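Local structure of uncharacterized protein (Legionella longbeachae NSW150, 4JZA) at residues Q317-F320 and L321-V324; E14-S17 and E18-S21; G687-N690 and C691-Y695; H262-E265 and M266-L270; E587-I590 and R591-L595. The protein probably acts as a phosphoinositide 3-phosphatase, removing phosphate from host membrane lipids and so altering host lipid metabolism during Legionella infection. All blocks are in the same frame, centred on the assembly; numbering follows the deposited sequence.

Contact 1: residues Q317-F320 and L321-V324; sequences QQFF and LEHV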
loop_
_atom_site.group_PDB
_atom_site.type_symbol
_atom_site.label_atom_id
_atom_site.label_comp_id
_atom_site.label_asym_id
_atom_site.label_seq_id
_atom_site.Cartn_x
_atom_site.Cartn_y
_atom_site.Cartn_z
ATOM N N GLN A 317 2.810 3.596 10.800
ATOM C CA GLN A 317 3.306 2.283 10.446
ATOM C C GLN A 317 3.725 1.564 11.746
ATOM O O GLN A 317 3.494 0.375 11.901
ATOM C CB GLN A 317 4.501 2.366 9.467
ATOM C CG GLN A 317 4.135 2.744 8.041
ATOM C CD GLN A 317 4.191 1.613 7.032
ATOM O OE1 GLN A 317 4.865 0.579 7.199
ATOM N NE2 GLN A 317 3.493 1.819 5.966
ATOM N N GLN A 318 4.334 2.297 12.669
ATOM C CA GLN A 318 4.903 1.689 13.883
ATOM C C GLN A 318 3.789 1.129 14.750
ATOM O O GLN A 318 3.897 -0.006 15.228
ATOM C CB GLN A 318 5.792 2.651 14.632
ATOM C CG GLN A 318 6.883 3.243 13.744
ATOM C CD GLN A 318 7.942 4.048 14.487
ATOM O OE1 GLN A 318 7.690 5.083 15.095
ATOM N NE2 GLN A 318 9.136 3.579 14.414
ATOM N N PHE A 319 2.696 1.872 14.868
ATOM C CA PHE A 319 1.541 1.366 15.588
ATOM C C PHE A 319 0.950 0.186 14.865
ATOM O O PHE A 319 0.508 -0.742 15.507
ATOM C CB PHE A 319 0.450 2.415 15.779
ATOM C CG PHE A 319 0.690 3.365 16.924
ATOM C CD1 PHE A 319 0.524 2.949 18.237
ATOM C CD2 PHE A 319 1.021 4.685 16.686
ATOM C CE1 PHE A 319 0.690 3.820 19.292
ATOM C CE2 PHE A 319 1.195 5.569 17.738
ATOM C CZ PHE A 319 1.014 5.137 19.044
ATOM N N PHE A 320 0.947 0.203 13.537
ATOM C CA PHE A 320 0.430 -0.939 12.782
ATOM C C PHE A 320 1.341 -2.134 13.034
ATOM O O PHE A 320 0.867 -3.255 13.300
ATOM C CB PHE A 320 0.374 -0.663 11.276
ATOM C CG PHE A 320 -0.612 0.403 10.848
ATOM C CD1 PHE A 320 -1.594 0.860 11.670
ATOM C CD2 PHE A 320 -0.548 0.916 9.567
ATOM C CE1 PHE A 320 -2.476 1.826 11.230
ATOM C CE2 PHE A 320 -1.415 1.869 9.115
ATOM C CZ PHE A 320 -2.382 2.337 9.945
ATOM N N LEU A 321 2.649 -1.921 12.967
ATOM C CA LEU A 321 3.567 -3.038 13.204
ATOM C C LEU A 321 3.330 -3.615 14.589
ATOM O O LEU A 321 3.186 -4.831 14.752
ATOM C CB LEU A 321 5.036 -2.604 13.047
ATOM C CG LEU A 321 6.130 -3.661 13.178
ATOM C CD1 LEU A 321 5.886 -4.793 12.220
ATOM C CD2 LEU A 321 7.487 -3.005 12.878
ATOM N N GLU A 322 3.302 -2.703 15.565
ATOM C CA GLU A 322 3.039 -3.030 16.945
ATOM C C GLU A 322 1.786 -3.896 17.068
ATOM O O GLU A 322 1.786 -4.893 17.764
ATOM C CB GLU A 322 2.895 -1.754 17.784
ATOM C CG GLU A 322 2.260 -1.936 19.171
ATOM C CD GLU A 322 2.066 -0.625 19.932
ATOM O OE1 GLU A 322 1.453 -0.632 21.015
ATOM O OE2 GLU A 322 2.523 0.432 19.457
ATOM N N HIS A 323 0.727 -3.548 16.376
ATOM C CA HIS A 323 -0.518 -4.241 16.602
ATOM C C HIS A 323 -0.497 -5.685 16.110
ATOM O O HIS A 323 -1.160 -6.541 16.676
ATOM C CB HIS A 323 -1.635 -3.504 15.916
ATOM C CG HIS A 323 -2.987 -4.066 16.213
ATOM N ND1 HIS A 323 -3.617 -3.891 17.430
ATOM C CD2 HIS A 323 -3.849 -4.777 15.443
ATOM C CE1 HIS A 323 -4.808 -4.470 17.397
ATOM N NE2 HIS A 323 -4.978 -5.003 16.199
ATOM N N VAL A 324 0.243 -5.937 15.040
ATOM C CA VAL A 324 0.418 -7.286 14.501
ATOM C C VAL A 324 1.355 -8.085 15.362
ATOM O O VAL A 324 1.065 -9.253 15.582
ATOM C CB VAL A 324 1.001 -7.275 13.081
ATOM C CG1 VAL A 324 1.369 -8.657 12.628
ATOM C CG2 VAL A 324 -0.010 -6.737 12.100
#
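Phe319 lays its ring alongside the carboxylate of Glu322, three residues further on, both side chains leaving the helix in the same direction. Phe319 CD1 lies 3.4 Å from Glu322 OE2, which approaches the ring obliquely, and the two planes are 27° apart, so the carboxylate runs roughly along the ring. Glu322 gets there by being stretched out: its CG is anti to the backbone N (chi1 165°) and the chain stays extended beyond it. Lys188 probably helps to hold the pair together, since it makes a salt bridge with Glu322 OE2 and a cation-pi contact with the Phe319 ring. The other oxygen, OE1, pairs with Lys326, one turn ahead, so each carboxylate oxygen has a lysine partner and a charged glutamate is the probable state.

The contact illustrates how a largely buried helix, 315-325, shares its side chains among several neighbours. In its i to i+4 ladder Leu321 N donates to Gln317 O at 2.7 Å, and Glu322 N and His323 N bond likewise to Gln318 O and Phe319 O, while Val324 N makes a longer bond to Phe320 O, at 3.3 Å. Phe320 and Val324 pack against helices 41-62 and 122-140, and His323 meets Phe58 edge-to-face. The buried amides are satisfied away from the helix: Gln317 OE1 is bonded to Tyr135 and Thr344 and its NE2 to Glu131, whereas Gln318 OE1 accepts from the backbone N of Thr189.

Contact 2: residues E14-S17 and E18-S21; sequences ELSS and ELLS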
loop_
_atom_site.group_PDB
_atom_site.type_symbol
_atom_site.label_atom_id
_atom_site.label_comp_id
_atom_site.label_asym_id
_atom_site.label_seq_id
_atom_site.Cartn_x
_atom_site.Cartn_y
_atom_site.Cartn_z
ATOM N N GLU A 14 -16.377 -32.577 -12.829
ATOM C CA GLU A 14 -16.390 -33.515 -11.731
ATOM C C GLU A 14 -15.003 -34.112 -11.700
ATOM O O GLU A 14 -14.318 -34.213 -12.718
ATOM C CB GLU A 14 -17.432 -34.618 -11.936
ATOM C CG GLU A 14 -18.405 -34.378 -13.082
ATOM C CD GLU A 14 -19.258 -35.587 -13.394
ATOM O OE1 GLU A 14 -18.706 -36.705 -13.496
ATOM O OE2 GLU A 14 -20.484 -35.414 -13.552
ATOM N N LEU A 15 -14.577 -34.497 -10.523
ATOM C CA LEU A 15 -13.228 -34.949 -10.383
ATOM C C LEU A 15 -13.249 -36.342 -9.786
ATOM O O LEU A 15 -13.809 -36.566 -8.700
ATOM C CB LEU A 15 -12.448 -33.977 -9.504
ATOM C CG LEU A 15 -12.368 -32.577 -10.099
ATOM C CD1 LEU A 15 -12.123 -31.535 -9.019
ATOM C CD2 LEU A 15 -11.318 -32.504 -11.191
ATOM N N SER A 16 -12.647 -37.278 -10.518
ATOM C CA SER A 16 -12.446 -38.617 -10.012
ATOM C C SER A 16 -11.665 -38.491 -8.718
ATOM O O SER A 16 -10.810 -37.621 -8.572
ATOM C CB SER A 16 -11.711 -39.496 -11.028
ATOM O OG SER A 16 -10.404 -39.027 -11.277
ATOM N N SER A 17 -12.003 -39.329 -7.754
ATOM C CA SER A 17 -11.309 -39.292 -6.489
ATOM C C SER A 17 -9.812 -39.629 -6.668
ATOM O O SER A 17 -8.994 -39.356 -5.798
ATOM C CB SER A 17 -11.976 -40.252 -5.503
ATOM O OG SER A 17 -11.788 -41.572 -5.947
ATOM N N GLU A 18 -9.449 -40.235 -7.787
ATOM C CA GLU A 18 -8.041 -40.500 -8.017
ATOM C C GLU A 18 -7.326 -39.149 -8.149
ATOM O O GLU A 18 -6.205 -39.009 -7.648
ATOM C CB GLU A 18 -7.811 -41.413 -9.229
ATOM C CG GLU A 18 -8.372 -42.832 -9.078
ATOM C CD GLU A 18 -9.886 -42.927 -9.335
ATOM O OE1 GLU A 18 -10.339 -42.785 -10.495
ATOM O OE2 GLU A 18 -10.644 -43.156 -8.372
ATOM N N LEU A 19 -7.972 -38.145 -8.761
ATOM C CA LEU A 19 -7.348 -36.811 -8.822
ATOM C C LEU A 19 -7.469 -36.089 -7.484
ATOM O O LEU A 19 -6.470 -35.627 -6.955
ATOM C CB LEU A 19 -7.877 -35.884 -9.940
ATOM C CG LEU A 19 -8.587 -36.348 -11.215
ATOM C CD1 LEU A 19 -9.564 -35.280 -11.682
ATOM C CD2 LEU A 19 -7.628 -36.651 -12.343
ATOM N N LEU A 20 -8.672 -36.000 -6.919
ATOM C CA LEU A 20 -8.822 -35.361 -5.594
ATOM C C LEU A 20 -7.747 -35.829 -4.631
ATOM O O LEU A 20 -7.287 -35.088 -3.765
ATOM C CB LEU A 20 -10.195 -35.647 -4.988
ATOM C CG LEU A 20 -11.401 -35.120 -5.762
ATOM C CD1 LEU A 20 -12.708 -35.515 -5.073
ATOM C CD2 LEU A 20 -11.322 -33.606 -5.949
ATOM N N SER A 21 -7.375 -37.088 -4.788
ATOM C CA SER A 21 -6.430 -37.779 -3.932
ATOM C C SER A 21 -4.984 -37.407 -4.258
ATOM O O SER A 21 -4.154 -37.332 -3.366
ATOM C CB SER A 21 -6.624 -39.294 -4.110
ATOM O OG SER A 21 -6.311 -39.985 -2.938
#
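Leu15, the residue just before the N-cap, packs against Leu20 in the first turn of helix 17-26: CB of Leu15 lies 3.7 Å from Leu20 CD2, and CD1 of Leu15 is 3.8 Å from the same methyl. A leucine on the loop side touching the fourth helical residue is the hydrophobic staple, and it joins the end of the loop after strand 5-10 to the first turn of the helix. Leu19 adds to this apolar group, its CD1 meeting CD2 of Leu15; Leu15 crosses both partners at about a right angle.

Backbone hydrogen bonds form the second group. Ser16 holds the N-cap position, and its carbonyl serves two amides. Leu20 N donates to Ser16 O at 3.2 Å, in the carbonyl plane, whereas Leu19 N approaches Ser16 O at 2.9 Å from above that plane.

The polar side chains make up the third group. Ser16 OG, placed between its own N and carbonyl carbon (chi1 64°), lies against Leu19 CG and makes a weak bond to Glu361 O. Glu18 bends back at chi2, bringing its OE2 to 3.1 Å from Ser17 OG in another weak hydrogen bond.

The helix start thus combines leucine packing with a shared carbonyl, and the carboxylate of Glu18, lying near the N-terminal turn, would probably interact favourably with the helix dipole.

Contact 3: residues G687-N690 and C691-Y695; sequences GESN and CTKLY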
loop_
_atom_site.group_PDB
_atom_site.type_symbol
_atom_site.label_atom_id
_atom_site.label_comp_id
_atom_site.label_asym_id
_atom_site.label_seq_id
_atom_site.Cartn_x
_atom_site.Cartn_y
_atom_site.Cartn_z
ATOM N N GLY A 687 -28.982 8.636 19.691
ATOM C CA GLY A 687 -29.979 7.571 19.611
ATOM C C GLY A 687 -31.375 8.113 19.758
ATOM O O GLY A 687 -31.575 9.274 20.129
ATOM N N GLU A 688 -32.341 7.244 19.493
ATOM C CA GLU A 688 -33.722 7.632 19.390
ATOM C C GLU A 688 -34.236 8.257 20.691
ATOM O O GLU A 688 -34.882 9.304 20.706
ATOM C CB GLU A 688 -34.555 6.412 19.015
ATOM C CG GLU A 688 -35.871 6.769 18.336
ATOM C CD GLU A 688 -36.956 5.693 18.498
ATOM O OE1 GLU A 688 -38.138 5.930 18.133
ATOM O OE2 GLU A 688 -36.638 4.593 18.984
ATOM N N SER A 689 -33.957 7.596 21.800
ATOM C CA SER A 689 -34.552 8.006 23.047
ATOM C C SER A 689 -34.098 9.437 23.367
ATOM O O SER A 689 -34.928 10.300 23.699
ATOM C CB SER A 689 -34.241 7.003 24.174
ATOM O OG SER A 689 -34.564 7.578 25.450
ATOM N N ASN A 690 -32.797 9.696 23.257
ATOM C CA ASN A 690 -32.267 11.036 23.539
ATOM C C ASN A 690 -32.686 12.104 22.560
ATOM O O ASN A 690 -33.072 13.220 22.970
ATOM C CB ASN A 690 -30.766 11.017 23.639
ATOM C CG ASN A 690 -30.317 10.522 24.984
ATOM O OD1 ASN A 690 -31.073 10.601 25.954
ATOM N ND2 ASN A 690 -29.125 9.971 25.058
ATOM N N CYS A 691 -32.649 11.780 21.271
ATOM C CA CYS A 691 -33.052 12.758 20.278
ATOM C C CYS A 691 -34.475 13.207 20.535
ATOM O O CYS A 691 -34.760 14.419 20.373
ATOM C CB CYS A 691 -32.874 12.235 18.846
ATOM S SG CYS A 691 -31.139 12.206 18.379
ATOM N N THR A 692 -35.339 12.260 20.959
ATOM C CA THR A 692 -36.748 12.573 21.230
ATOM C C THR A 692 -36.917 13.518 22.420
ATOM O O THR A 692 -37.712 14.448 22.364
ATOM C CB THR A 692 -37.598 11.299 21.389
ATOM O OG1 THR A 692 -37.651 10.635 20.120
ATOM C CG2 THR A 692 -39.034 11.620 21.785
ATOM N N LYS A 693 -36.146 13.300 23.475
ATOM C CA LYS A 693 -36.187 14.175 24.648
ATOM C C LYS A 693 -35.766 15.565 24.264
ATOM O O LYS A 693 -36.407 16.534 24.645
ATOM C CB LYS A 693 -35.269 13.671 25.783
ATOM C CG LYS A 693 -35.579 12.277 26.316
ATOM C CD LYS A 693 -34.615 11.861 27.414
ATOM C CE LYS A 693 -34.774 10.394 27.730
ATOM N NZ LYS A 693 -34.530 10.222 29.180
ATOM N N LEU A 694 -34.674 15.648 23.524
ATOM C CA LEU A 694 -34.129 16.929 23.062
ATOM C C LEU A 694 -35.116 17.615 22.148
ATOM O O LEU A 694 -35.388 18.820 22.311
ATOM C CB LEU A 694 -32.811 16.736 22.315
ATOM C CG LEU A 694 -31.594 16.393 23.168
ATOM C CD1 LEU A 694 -30.426 16.074 22.250
ATOM C CD2 LEU A 694 -31.244 17.549 24.061
ATOM N N TYR A 695 -35.689 16.834 21.225
ATOM C CA TYR A 695 -36.715 17.346 20.318
ATOM C C TYR A 695 -37.933 17.864 21.087
ATOM O O TYR A 695 -38.289 19.019 20.960
ATOM C CB TYR A 695 -37.121 16.281 19.291
ATOM C CG TYR A 695 -37.962 16.812 18.163
ATOM C CD1 TYR A 695 -37.365 17.293 17.004
ATOM C CD2 TYR A 695 -39.347 16.831 18.252
ATOM C CE1 TYR A 695 -38.118 17.782 15.959
ATOM C CE2 TYR A 695 -40.115 17.344 17.223
ATOM C CZ TYR A 695 -39.494 17.827 16.086
ATOM O OH TYR A 695 -40.250 18.340 15.076
#
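With OG1 beside its own backbone N and anti to the carbonyl carbon (chi1 -67°), Thr692 turns its hydroxyl back along the helix to Glu688 O, which it reaches at 3.1 Å. The same carbonyl takes the amide of Thr692, with N at 3.0 Å from Glu688 O, and the two donors come from opposite faces of its plane. Since OG1 spends its proton on Glu688 O, it can accept from Asn749 ND2, which ties this turn to helix 748-761.

These bonds follow a kink in helix 676-702, in the phosphoinositide phosphatase C-terminal domain. Gly687 has a positive phi (79°), and the amides of Glu688 and Ser689 lack bonds to the preceding turn; beyond the kink, Cys691 N meets Gly687 O at 3.0 Å.

Elsewhere in this turn, Lys693 runs past two polar side chains through its methylenes: its CE is 3.6 Å from Ser689 OG, and its CD is 4.0 Å from Asn690 OD1. Asn690 directs ND2 to Ser795 OG of helix 794-817.

The doubly served Glu688 carbonyl probably gives extra hold just past the kink, with the threonine hydroxyl relaying hydrogen bonding to helix 748-761.

Contact 4: residues H262-E265 and M266-L270; sequences HQRE and MMRIL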
loop_
_atom_site.group_PDB
_atom_site.type_symbol
_atom_site.label_atom_id
_atom_site.label_comp_id
_atom_site.label_asym_id
_atom_site.label_seq_id
_atom_site.Cartn_x
_atom_site.Cartn_y
_atom_site.Cartn_z
ATOM N N HIS A 262 29.687 4.481 14.941
ATOM C CA HIS A 262 28.958 5.727 14.636
ATOM C C HIS A 262 29.793 6.851 13.997
ATOM O O HIS A 262 29.326 7.539 13.094
ATOM C CB HIS A 262 28.220 6.264 15.892
ATOM C CG HIS A 262 29.098 6.462 17.097
ATOM N ND1 HIS A 262 29.363 5.456 17.996
ATOM C CD2 HIS A 262 29.763 7.546 17.554
ATOM C CE1 HIS A 262 30.161 5.904 18.944
ATOM N NE2 HIS A 262 30.420 7.169 18.699
ATOM N N GLN A 263 31.015 7.054 14.470
ATOM C CA GLN A 263 31.892 8.036 13.832
ATOM C C GLN A 263 32.148 7.582 12.404
ATOM O O GLN A 263 32.170 8.395 11.479
ATOM C CB GLN A 263 33.205 8.204 14.609
ATOM C CG GLN A 263 33.053 9.005 15.904
ATOM C CD GLN A 263 34.059 8.589 16.950
ATOM O OE1 GLN A 263 34.074 7.443 17.370
ATOM N NE2 GLN A 263 34.894 9.483 17.362
ATOM N N ARG A 264 32.301 6.267 12.239
ATOM C CA ARG A 264 32.558 5.667 10.933
ATOM C C ARG A 264 31.410 5.975 9.945
ATOM O O ARG A 264 31.633 6.465 8.838
ATOM C CB ARG A 264 32.804 4.126 11.064
ATOM C CG ARG A 264 33.554 3.513 9.879
ATOM C CD ARG A 264 33.799 2.018 9.833
ATOM N NE ARG A 264 34.065 1.417 11.138
ATOM C CZ ARG A 264 33.359 0.409 11.659
ATOM N NH1 ARG A 264 32.334 -0.133 10.980
ATOM N NH2 ARG A 264 33.676 -0.064 12.867
ATOM N N GLU A 265 30.183 5.686 10.348
ATOM C CA GLU A 265 29.059 5.829 9.434
ATOM C C GLU A 265 28.768 7.306 9.143
ATOM O O GLU A 265 28.329 7.646 8.063
ATOM C CB GLU A 265 27.815 5.075 9.976
ATOM C CG GLU A 265 27.965 3.547 10.013
ATOM C CD GLU A 265 28.540 2.959 8.715
ATOM O OE1 GLU A 265 28.044 3.282 7.614
ATOM O OE2 GLU A 265 29.512 2.178 8.788
HETATM N N MSE A 266 29.009 8.168 10.122
HETATM C CA MSE A 266 28.863 9.582 9.931
HETATM C C MSE A 266 29.854 10.048 8.915
HETATM O O MSE A 266 29.505 10.824 8.054
HETATM C CB MSE A 266 29.110 10.314 11.224
HETATM C CG MSE A 266 29.016 11.834 11.009
HETATM SE SE MSE A 266 29.382 12.938 12.602
HETATM C CE MSE A 266 30.245 11.558 13.740
HETATM N N MSE A 267 31.101 9.597 8.989
HETATM C CA MSE A 267 32.098 10.014 7.993
HETATM C C MSE A 267 31.692 9.542 6.627
HETATM O O MSE A 267 31.691 10.323 5.677
HETATM C CB MSE A 267 33.528 9.529 8.269
HETATM C CG MSE A 267 34.384 10.504 9.105
HETATM SE SE MSE A 267 34.391 12.442 8.558
HETATM C CE MSE A 267 33.069 12.896 9.930
ATOM N N ARG A 268 31.330 8.264 6.519
ATOM C CA ARG A 268 30.932 7.675 5.233
ATOM C C ARG A 268 29.998 8.591 4.453
ATOM O O ARG A 268 30.099 8.708 3.241
ATOM C CB ARG A 268 30.279 6.309 5.435
ATOM C CG ARG A 268 29.960 5.568 4.138
ATOM C CD ARG A 268 29.204 4.280 4.400
ATOM N NE ARG A 268 29.800 3.537 5.505
ATOM C CZ ARG A 268 30.929 2.827 5.428
ATOM N NH1 ARG A 268 31.610 2.752 4.293
ATOM N NH2 ARG A 268 31.382 2.178 6.504
ATOM N N ILE A 269 29.109 9.263 5.151
ATOM C CA ILE A 269 28.192 10.169 4.493
ATOM C C ILE A 269 28.800 11.521 4.151
ATOM O O ILE A 269 28.463 12.116 3.124
ATOM C CB ILE A 269 26.961 10.386 5.364
ATOM C CG1 ILE A 269 26.170 9.074 5.418
ATOM C CG2 ILE A 269 26.125 11.520 4.816
ATOM C CD1 ILE A 269 25.622 8.731 6.782
ATOM N N LEU A 270 29.681 12.014 5.014
ATOM C CA LEU A 270 30.248 13.356 4.834
ATOM C C LEU A 270 31.308 13.333 3.733
ATOM O O LEU A 270 31.471 14.310 3.018
ATOM C CB LEU A 270 30.821 13.894 6.159
ATOM C CG LEU A 270 29.816 14.319 7.249
ATOM C CD1 LEU A 270 30.511 14.769 8.522
ATOM C CD2 LEU A 270 28.913 15.424 6.758
#
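Arg268 grips the carboxylate of Glu265, one turn back, with two nitrogens side-on. NE lies 2.8 Å from Glu265 OE1 and NH2 is 3.0 Å from Glu265 OE2, each oxygen being met on its syn side. The carboxylate sits at the guanidinium edge with the planes 20° apart, so the bidentate pairing is somewhat twisted, with the donors off the carboxylate plane, though the N-H donors point well at their acceptors (159° and 166°).

Bends in both chains allow this. Glu265 curls at chi2 and Arg268 at chi3, so the two side chains run together on one flank of the helix. Arg264 lies alongside Arg268 as well, its CD 4.1 Å from Arg268 NH2; the nearby Arg264 charge probably adds to the positive environment that the Glu265 carboxylate offsets.

The salt bridge is an i to i+3 pair on helix 261-270, in the phosphoinositide phosphatase insertion domain, a largely helical region. Beneath it the backbone ladder includes Arg268 N to Arg264 O at 3.0 Å and Met266 N to His262 O at 3.1 Å.

Further out, Phe256 of helix 254-257 packs on both arginines. Across the helix, the selenomethionines Met266 and Met267 contact Phe221 and Phe224 of helix 214-234. His262 is fixed at both ring nitrogens, NE2 by Asp220 and ND1 by the backbone N of Asp208, while Tyr203 meets its ring edge-to-face.

Contact 5: residues E587-I590 and R591-L595; sequences ENRI and RFVSL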
loop_
_atom_site.group_PDB
_atom_site.type_symbol
_atom_site.label_atom_id
_atom_site.label_comp_id
_atom_site.label_asym_id
_atom_site.label_seq_id
_atom_site.Cartn_x
_atom_site.Cartn_y
_atom_site.Cartn_z
ATOM N N GLU A 587 -0.764 -21.972 -38.423
ATOM C CA GLU A 587 -1.318 -22.913 -37.470
ATOM C C GLU A 587 -0.477 -22.930 -36.204
ATOM O O GLU A 587 -1.019 -22.915 -35.099
ATOM C CB GLU A 587 -1.415 -24.259 -38.138
ATOM C CG GLU A 587 -1.783 -25.474 -37.311
ATOM C CD GLU A 587 -1.453 -26.769 -38.081
ATOM O OE1 GLU A 587 -1.259 -26.730 -39.318
ATOM O OE2 GLU A 587 -1.354 -27.842 -37.475
ATOM N N ASN A 588 0.838 -22.871 -36.348
ATOM C CA ASN A 588 1.716 -22.768 -35.183
ATOM C C ASN A 588 1.507 -21.578 -34.222
ATOM O O ASN A 588 1.667 -21.696 -32.995
ATOM C CB ASN A 588 3.140 -22.662 -35.659
ATOM C CG ASN A 588 3.705 -23.969 -36.148
ATOM O OD1 ASN A 588 3.049 -25.037 -36.164
ATOM N ND2 ASN A 588 4.948 -23.895 -36.554
ATOM N N ARG A 589 1.263 -20.405 -34.789
ATOM C CA ARG A 589 1.065 -19.223 -33.977
ATOM C C ARG A 589 -0.296 -19.312 -33.341
ATOM O O ARG A 589 -0.440 -18.936 -32.192
ATOM C CB ARG A 589 1.210 -17.958 -34.808
ATOM C CG ARG A 589 0.983 -16.644 -34.094
ATOM C CD ARG A 589 2.007 -16.323 -33.015
ATOM N NE ARG A 589 1.631 -15.090 -32.322
ATOM C CZ ARG A 589 2.198 -14.652 -31.210
ATOM N NH1 ARG A 589 3.224 -15.273 -30.650
ATOM N NH2 ARG A 589 1.743 -13.564 -30.653
ATOM N N ILE A 590 -1.272 -19.852 -34.073
ATOM C CA ILE A 590 -2.650 -19.920 -33.611
ATOM C C ILE A 590 -2.711 -20.787 -32.396
ATOM O O ILE A 590 -3.449 -20.494 -31.458
ATOM C CB ILE A 590 -3.628 -20.432 -34.709
ATOM C CG1 ILE A 590 -4.090 -19.281 -35.613
ATOM C CG2 ILE A 590 -4.905 -21.045 -34.139
ATOM C CD1 ILE A 590 -4.581 -19.781 -36.965
ATOM N N ARG A 591 -1.925 -21.839 -32.404
ATOM C CA ARG A 591 -1.930 -22.801 -31.306
ATOM C C ARG A 591 -1.257 -22.356 -30.034
ATOM O O ARG A 591 -1.559 -22.858 -28.936
ATOM C CB ARG A 591 -1.233 -24.036 -31.758
ATOM C CG ARG A 591 -2.117 -24.865 -32.637
ATOM C CD ARG A 591 -1.213 -25.867 -33.279
ATOM N NE ARG A 591 -1.940 -26.961 -33.872
ATOM C CZ ARG A 591 -1.343 -27.937 -34.532
ATOM N NH1 ARG A 591 -0.012 -27.934 -34.682
ATOM N NH2 ARG A 591 -2.078 -28.910 -35.046
ATOM N N PHE A 592 -0.296 -21.467 -30.221
ATOM C CA PHE A 592 0.378 -20.845 -29.126
ATOM C C PHE A 592 -0.561 -19.804 -28.508
ATOM O O PHE A 592 -0.776 -19.776 -27.288
ATOM C CB PHE A 592 1.703 -20.222 -29.615
ATOM C CG PHE A 592 2.477 -19.533 -28.526
ATOM C CD1 PHE A 592 2.933 -20.259 -27.456
ATOM C CD2 PHE A 592 2.702 -18.156 -28.554
ATOM C CE1 PHE A 592 3.626 -19.650 -26.434
ATOM C CE2 PHE A 592 3.403 -17.541 -27.528
ATOM C CZ PHE A 592 3.877 -18.296 -26.469
ATOM N N VAL A 593 -1.148 -18.981 -29.368
ATOM C CA VAL A 593 -2.089 -17.979 -28.937
ATOM C C VAL A 593 -3.203 -18.624 -28.132
ATOM O O VAL A 593 -3.662 -18.074 -27.122
ATOM C CB VAL A 593 -2.631 -17.165 -30.125
ATOM C CG1 VAL A 593 -3.749 -16.199 -29.718
ATOM C CG2 VAL A 593 -1.505 -16.337 -30.739
ATOM N N SER A 594 -3.636 -19.795 -28.551
ATOM C CA SER A 594 -4.689 -20.471 -27.810
ATOM C C SER A 594 -4.274 -20.814 -26.363
ATOM O O SER A 594 -5.053 -20.634 -25.415
ATOM C CB SER A 594 -5.125 -21.737 -28.536
ATOM O OG SER A 594 -6.405 -22.123 -28.065
ATOM N N LEU A 595 -3.043 -21.300 -26.221
ATOM C CA LEU A 595 -2.485 -21.625 -24.926
ATOM C C LEU A 595 -2.326 -20.381 -24.089
ATOM O O LEU A 595 -2.758 -20.384 -22.943
ATOM C CB LEU A 595 -1.131 -22.324 -25.047
ATOM C CG LEU A 595 -1.253 -23.755 -25.579
ATOM C CD1 LEU A 595 0.069 -24.205 -26.196
ATOM C CD2 LEU A 595 -1.737 -24.710 -24.495
#
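The opening turns of helix 587-602 give a worked example of i to i+4 pairing at a helix start, where Glu587 reaches forward to Arg591 in a salt bridge. OE2 of Glu587 is 2.8 Å from Arg591 NH2, but it comes over one face of the guanidinium and not at its edge, with the two planes 82° apart. Glu587 CD stands over the centre of that face. Attraction of this kind rests on charge more than on a directed N-H bond. Both chains are extended and lie side by side, Glu587 having CG anti to its N (chi1 172°). A negative charge in the first turn would also be expected to suit the helix dipole.

Below them the ladder includes Arg591 N to Glu587 O at 3.0 Å and Val593 N to Arg589 O at 2.9 Å.

A second arginine, Arg589, serves the buried side of the helix. Its NE is salt-bridged to Asp629 of helix 628-637, and Val593 of the following turn also packs on that helix. Phe592 faces helix 556-574, where His563 meets its ring edge-to-face. Bent at chi2 (66°), Arg589 brings its guanidinium beside both residues: Val593 CG2 covers one face, 3.7 Å from Arg589 NE, while NH1 of Arg589 stops at the ring edge of Phe592, 3.6 Å from its CD2.

Each contact joins adjoining segments, so none closes a long loop, and all five follow one another in series without nesting or crossing. From the N terminus, contact 2 starts helix 17-26, just after strand 5-10 of the mixed sheet. Contact 4 falls in the insertion domain, and contact 1 lies on buried helix 315-325, nearest the chain's centre, about 30 Å from contact 4 between centres. Contact 5 begins helix 587-602; though far along the chain, it comes within about 18 Å of contact 2 at the nearest atoms. Contact 3, in the C-terminal domain, is remote, its centre about 71 Å from that of contact 5.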